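Local coordinates for type II antifreeze protein (Brachyopsis rostratus, PDB 2ZIB) that binds to ice crystals and inhibits their growth, protecting the blood of the fish from freezing in subzero sea water, at residues Glu52-Ile57 and Val86-Trp91; Lys58-Gly63 and Ala125-Lys130. All blocks are in the same frame, centred on the assembly; numbering follows the deposited sequence.

Both contacts start from helix 51-60, the second helix of this C-type lectin fold. Following the chain from the N terminus, residues 52-57 of the helix come first and residues 58-63, which carry the chain out of the helix, second. The chain then runs on through strands 65-67, 69-70 and 79-80 to 86-91, where contact 1 closes a loop with 28 residues between its segments. Contact 2 closes later, with 61 residues between its segments, on strand 124-131. Because the four segments alternate along the chain, the two loops cross. Contact 1 ties the helix to the long-loop region, contact 2 to the main sheet. They also touch directly, Ile57 CG2 lying 4.1 Å from Ile127 CG2.

Contact 1: residues Glu52-Ile57 and Val86-Trp91; sequences EEQLYI and VDYRTW
In the C-type lectin fold a long, irregular excursion separates the strands of the main sheet, and here Tyr88 and Thr90 of that region lie against Gln54 on helix 51-60. The contact is small, burying 116 Å², and Gln54 provides nearly all of the helical side. Thr90 presents its methyl group rather than its hydroxyl: CG2 sits almost directly over the face of the Gln54 amide, 3.5 Å from CD and 3.8 Å from NE2. The threonine torsion explains this choice, since OG1 lies anti to the backbone N (chi1 -175°) and the methyl takes the place that faces the glutamine. Tyr88 crosses the Gln54 chain at about a right angle. Its OH comes to 3.8 Å from Gln54 CB and 4.1 Å from CG, touching the aliphatic root of the glutamine, while the ring and amide planes are inclined by 47°. Glutamine suits this buried place because its CB and CG pack against the end of Tyr88, by van der Waals contact alone, while its amide can both donate and accept. A bend at chi2 (74°) turns the amide to its polar partners: OE1 accepts from the indole NE1 of Trp115, and NE2 donates to the carbonyl of Asp112. These bonds restrain the amide's rotation beneath the threonine methyl. Trp115 also shares backbone hydrogen bonds with Thr90, so one tryptophan serves both partners. Around the contact, Ile48 in the preceding loop packs on both Gln54 and Tyr88, and Met107 lies against Gln54, so the Gln54 side of helix 51-60 meets both the long-loop region and strand 104-107 of the main sheet.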
# COMPACT_ATOMS: atom_id res chain seq x y z
N GLU A 52 9.72 9.37 3.43
CA GLU A 52 9.36 10.20 2.28
C GLU A 52 8.18 9.65 1.48
O GLU A 52 7.25 10.39 1.12
CB GLU A 52 10.58 10.33 1.37
CG GLU A 52 10.48 11.27 0.20
CD GLU A 52 11.87 11.61 -0.31
OE1 GLU A 52 12.59 10.69 -0.80
OE2 GLU A 52 12.27 12.78 -0.19
N GLU A 53 8.22 8.35 1.21
CA GLU A 53 7.10 7.69 0.51
C GLU A 53 5.84 7.67 1.35
O GLU A 53 4.76 7.96 0.84
CB GLU A 53 7.51 6.29 0.09
CG GLU A 53 8.35 6.32 -1.17
CD GLU A 53 8.66 4.95 -1.71
OE1 GLU A 53 8.47 3.93 -1.01
OE2 GLU A 53 9.07 4.85 -2.90
N GLN A 54 5.98 7.39 2.64
CA GLN A 54 4.86 7.39 3.58
C GLN A 54 4.14 8.73 3.48
O GLN A 54 2.93 8.80 3.41
CB GLN A 54 5.36 7.14 5.01
CG GLN A 54 4.32 7.30 6.12
CD GLN A 54 3.30 6.15 6.19
OE1 GLN A 54 3.45 5.12 5.51
NE2 GLN A 54 2.26 6.32 7.00
N LEU A 55 4.92 9.82 3.56
CA LEU A 55 4.33 11.14 3.57
C LEU A 55 3.74 11.51 2.20
O LEU A 55 2.70 12.16 2.13
CB LEU A 55 5.37 12.19 4.01
CG LEU A 55 5.84 12.07 5.48
CD1 LEU A 55 7.02 13.09 5.72
CD2 LEU A 55 4.66 12.29 6.49
N TYR A 56 4.39 11.10 1.11
CA TYR A 56 3.79 11.35 -0.20
C TYR A 56 2.42 10.65 -0.32
O TYR A 56 1.44 11.22 -0.80
CB TYR A 56 4.71 10.82 -1.31
CG TYR A 56 4.06 10.96 -2.67
CD1 TYR A 56 4.07 12.20 -3.33
CD2 TYR A 56 3.43 9.89 -3.31
CE1 TYR A 56 3.44 12.39 -4.58
CE2 TYR A 56 2.80 10.06 -4.54
CZ TYR A 56 2.82 11.29 -5.18
OH TYR A 56 2.20 11.44 -6.40
N ILE A 57 2.37 9.38 0.06
CA ILE A 57 1.12 8.62 -0.06
C ILE A 57 0.08 9.17 0.90
O ILE A 57 -1.09 9.32 0.52
CB ILE A 57 1.39 7.09 0.15
CG1 ILE A 57 2.26 6.52 -1.00
CG2 ILE A 57 0.08 6.34 0.28
CD1 ILE A 57 2.91 5.14 -0.70
N VAL A 86 10.92 -5.47 2.78
CA VAL A 86 10.32 -4.74 3.89
C VAL A 86 11.46 -4.06 4.65
O VAL A 86 12.00 -4.58 5.65
CB VAL A 86 9.45 -5.65 4.77
CG1 VAL A 86 8.72 -4.80 5.83
CG2 VAL A 86 8.44 -6.41 3.92
N ASP A 87 11.90 -2.96 4.10
CA ASP A 87 13.09 -2.25 4.58
C ASP A 87 12.72 -0.95 5.31
O ASP A 87 13.58 -0.19 5.72
CB ASP A 87 14.07 -1.98 3.43
CG ASP A 87 13.46 -1.18 2.27
OD1 ASP A 87 12.24 -0.91 2.28
OD2 ASP A 87 14.16 -0.81 1.28
N TYR A 88 11.44 -0.73 5.51
CA TYR A 88 10.90 0.40 6.24
C TYR A 88 9.58 -0.06 6.88
O TYR A 88 8.76 -0.75 6.24
CB TYR A 88 10.63 1.57 5.29
CG TYR A 88 9.90 2.71 5.91
CD1 TYR A 88 10.55 3.58 6.81
CD2 TYR A 88 8.54 2.91 5.62
CE1 TYR A 88 9.85 4.63 7.38
CE2 TYR A 88 7.85 3.97 6.20
CZ TYR A 88 8.51 4.82 7.08
OH TYR A 88 7.80 5.87 7.65
N ARG A 89 9.35 0.37 8.11
CA ARG A 89 8.08 0.14 8.78
C ARG A 89 7.65 1.35 9.56
O ARG A 89 8.47 2.04 10.16
CB ARG A 89 8.19 -1.05 9.75
CG ARG A 89 8.61 -2.36 9.08
CD ARG A 89 9.22 -3.37 10.03
NE ARG A 89 10.59 -3.07 10.38
CZ ARG A 89 11.25 -3.68 11.37
NH1 ARG A 89 10.66 -4.63 12.08
NH2 ARG A 89 12.52 -3.35 11.64
N THR A 90 6.34 1.59 9.58
CA THR A 90 5.80 2.64 10.46
C THR A 90 4.46 2.18 11.04
O THR A 90 3.39 2.80 10.86
CB THR A 90 5.79 4.01 9.74
OG1 THR A 90 5.37 5.02 10.66
CG2 THR A 90 4.89 4.06 8.48
N TRP A 91 4.53 1.07 11.76
CA TRP A 91 3.38 0.53 12.45
C TRP A 91 2.88 1.50 13.54
O TRP A 91 3.68 2.20 14.21
CB TRP A 91 3.73 -0.79 13.13
CG TRP A 91 4.08 -1.88 12.17
CD1 TRP A 91 5.33 -2.43 11.95
CD2 TRP A 91 3.16 -2.63 11.35
NE1 TRP A 91 5.23 -3.44 11.02
CE2 TRP A 91 3.91 -3.61 10.66
CE3 TRP A 91 1.76 -2.60 11.17
CZ2 TRP A 91 3.33 -4.52 9.76
CZ3 TRP A 91 1.18 -3.50 10.28
CH2 TRP A 91 1.97 -4.45 9.57

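Contact 2: residues Lys58-Gly63 and Ala125-Lys130; sequences KDIVAG and ASICAK
Ile127 meets Ile60 and Val61 through a single methyl group, where the chain leaving helix 51-60 packs on strand 124-131. Along the strand, Ala125 comes first, bonded through its backbone to Trp66. Ser126 points away, to the other face of the sheet. Ile127 returns to the helix side, and with CG1 anti to the backbone N (chi1 -174°) its CD1 reaches across to Ile60 CG2 at 3.7 Å and Val61 CG1 at 4.0 Å. The side chains of Ile60 and Val61 both cross that of Ile127 at about a right angle. Ile60 and Val61 each offer a methyl attached directly to CB, and the longer branch of Ile127 spans the distance to them; Ile60 uses its short branch while its longer arm leads away. Cys128 again faces opposite to Ile127 and forms the disulfide with Cys38 of helix 31-40. After Ala129, which pairs with His44, Lys130 gives its NZ to the carbonyl of Lys41 and makes a cation-pi contact with Trp14. Strand 124-131 thus carries helix 51-60 on one face and is linked to helix 31-40 from the other, while strands 20-26, 44-45 and 65-67 pair along its edges.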
# COMPACT_ATOMS: atom_id res chain seq x y z
N LYS A 58 0.49 9.50 2.13
CA LYS A 58 -0.42 10.13 3.09
C LYS A 58 -1.11 11.30 2.45
O LYS A 58 -2.30 11.49 2.61
CB LYS A 58 0.39 10.59 4.30
CG LYS A 58 -0.34 11.55 5.23
CD LYS A 58 0.60 12.18 6.24
CE LYS A 58 -0.05 13.31 7.01
NZ LYS A 58 0.99 14.25 7.52
N ASP A 59 -0.35 12.11 1.70
CA ASP A 59 -0.93 13.31 1.13
C ASP A 59 -1.85 13.07 -0.04
O ASP A 59 -2.67 13.92 -0.36
CB ASP A 59 0.19 14.27 0.71
CG ASP A 59 0.96 14.81 1.91
OD1 ASP A 59 0.52 14.68 3.10
OD2 ASP A 59 2.07 15.37 1.75
N ILE A 60 -1.81 11.88 -0.63
CA ILE A 60 -2.72 11.58 -1.73
C ILE A 60 -4.09 11.14 -1.24
O ILE A 60 -5.11 11.52 -1.82
CB ILE A 60 -2.09 10.50 -2.67
CG1 ILE A 60 -1.00 11.12 -3.54
CG2 ILE A 60 -3.20 9.74 -3.50
CD1 ILE A 60 -1.28 12.54 -3.94
N VAL A 61 -4.08 10.34 -0.17
CA VAL A 61 -5.22 9.48 0.16
C VAL A 61 -6.21 10.20 1.07
O VAL A 61 -5.84 11.17 1.74
CB VAL A 61 -4.78 8.14 0.78
CG1 VAL A 61 -3.90 7.35 -0.18
CG2 VAL A 61 -4.05 8.33 2.10
N ALA A 62 -7.45 9.71 1.16
CA ALA A 62 -8.48 10.46 1.89
C ALA A 62 -8.95 9.82 3.16
O ALA A 62 -9.90 10.33 3.77
CB ALA A 62 -9.66 10.75 0.98
N GLY A 63 -8.35 8.74 3.58
CA GLY A 63 -8.75 7.98 4.81
C GLY A 63 -7.94 6.68 4.92
O GLY A 63 -6.82 6.59 4.38
N ALA A 125 -10.79 1.79 0.66
CA ALA A 125 -10.07 2.35 -0.48
C ALA A 125 -8.62 1.81 -0.47
O ALA A 125 -8.19 1.16 0.50
CB ALA A 125 -10.11 3.89 -0.39
N SER A 126 -7.88 2.10 -1.55
CA SER A 126 -6.55 1.52 -1.66
C SER A 126 -5.68 2.40 -2.52
O SER A 126 -6.15 3.34 -3.19
CB SER A 126 -6.66 0.10 -2.22
OG SER A 126 -7.35 0.10 -3.50
N ILE A 127 -4.41 2.06 -2.56
CA ILE A 127 -3.43 2.78 -3.39
C ILE A 127 -2.55 1.78 -4.11
O ILE A 127 -2.01 0.84 -3.48
CB ILE A 127 -2.64 3.83 -2.61
CG1 ILE A 127 -1.73 4.66 -3.52
CG2 ILE A 127 -1.97 3.24 -1.46
CD1 ILE A 127 -2.03 6.18 -3.46
N CYS A 128 -2.46 1.95 -5.44
CA CYS A 128 -1.59 1.11 -6.26
C CYS A 128 -0.32 1.85 -6.62
O CYS A 128 -0.30 3.09 -6.62
CB CYS A 128 -2.26 0.74 -7.60
SG CYS A 128 -3.93 0.01 -7.46
N ALA A 129 0.72 1.10 -6.98
CA ALA A 129 1.94 1.69 -7.52
C ALA A 129 2.48 0.83 -8.65
O ALA A 129 2.22 -0.38 -8.71
CB ALA A 129 2.99 1.83 -6.42
N LYS A 130 3.27 1.48 -9.51
CA LYS A 130 4.03 0.76 -10.55
C LYS A 130 5.15 1.71 -11.01
O LYS A 130 5.15 2.91 -10.68
CB LYS A 130 3.17 0.34 -11.75
CG LYS A 130 2.46 1.50 -12.50
CD LYS A 130 1.44 0.92 -13.49
CE LYS A 130 0.68 2.00 -14.21
NZ LYS A 130 -0.37 1.39 -15.10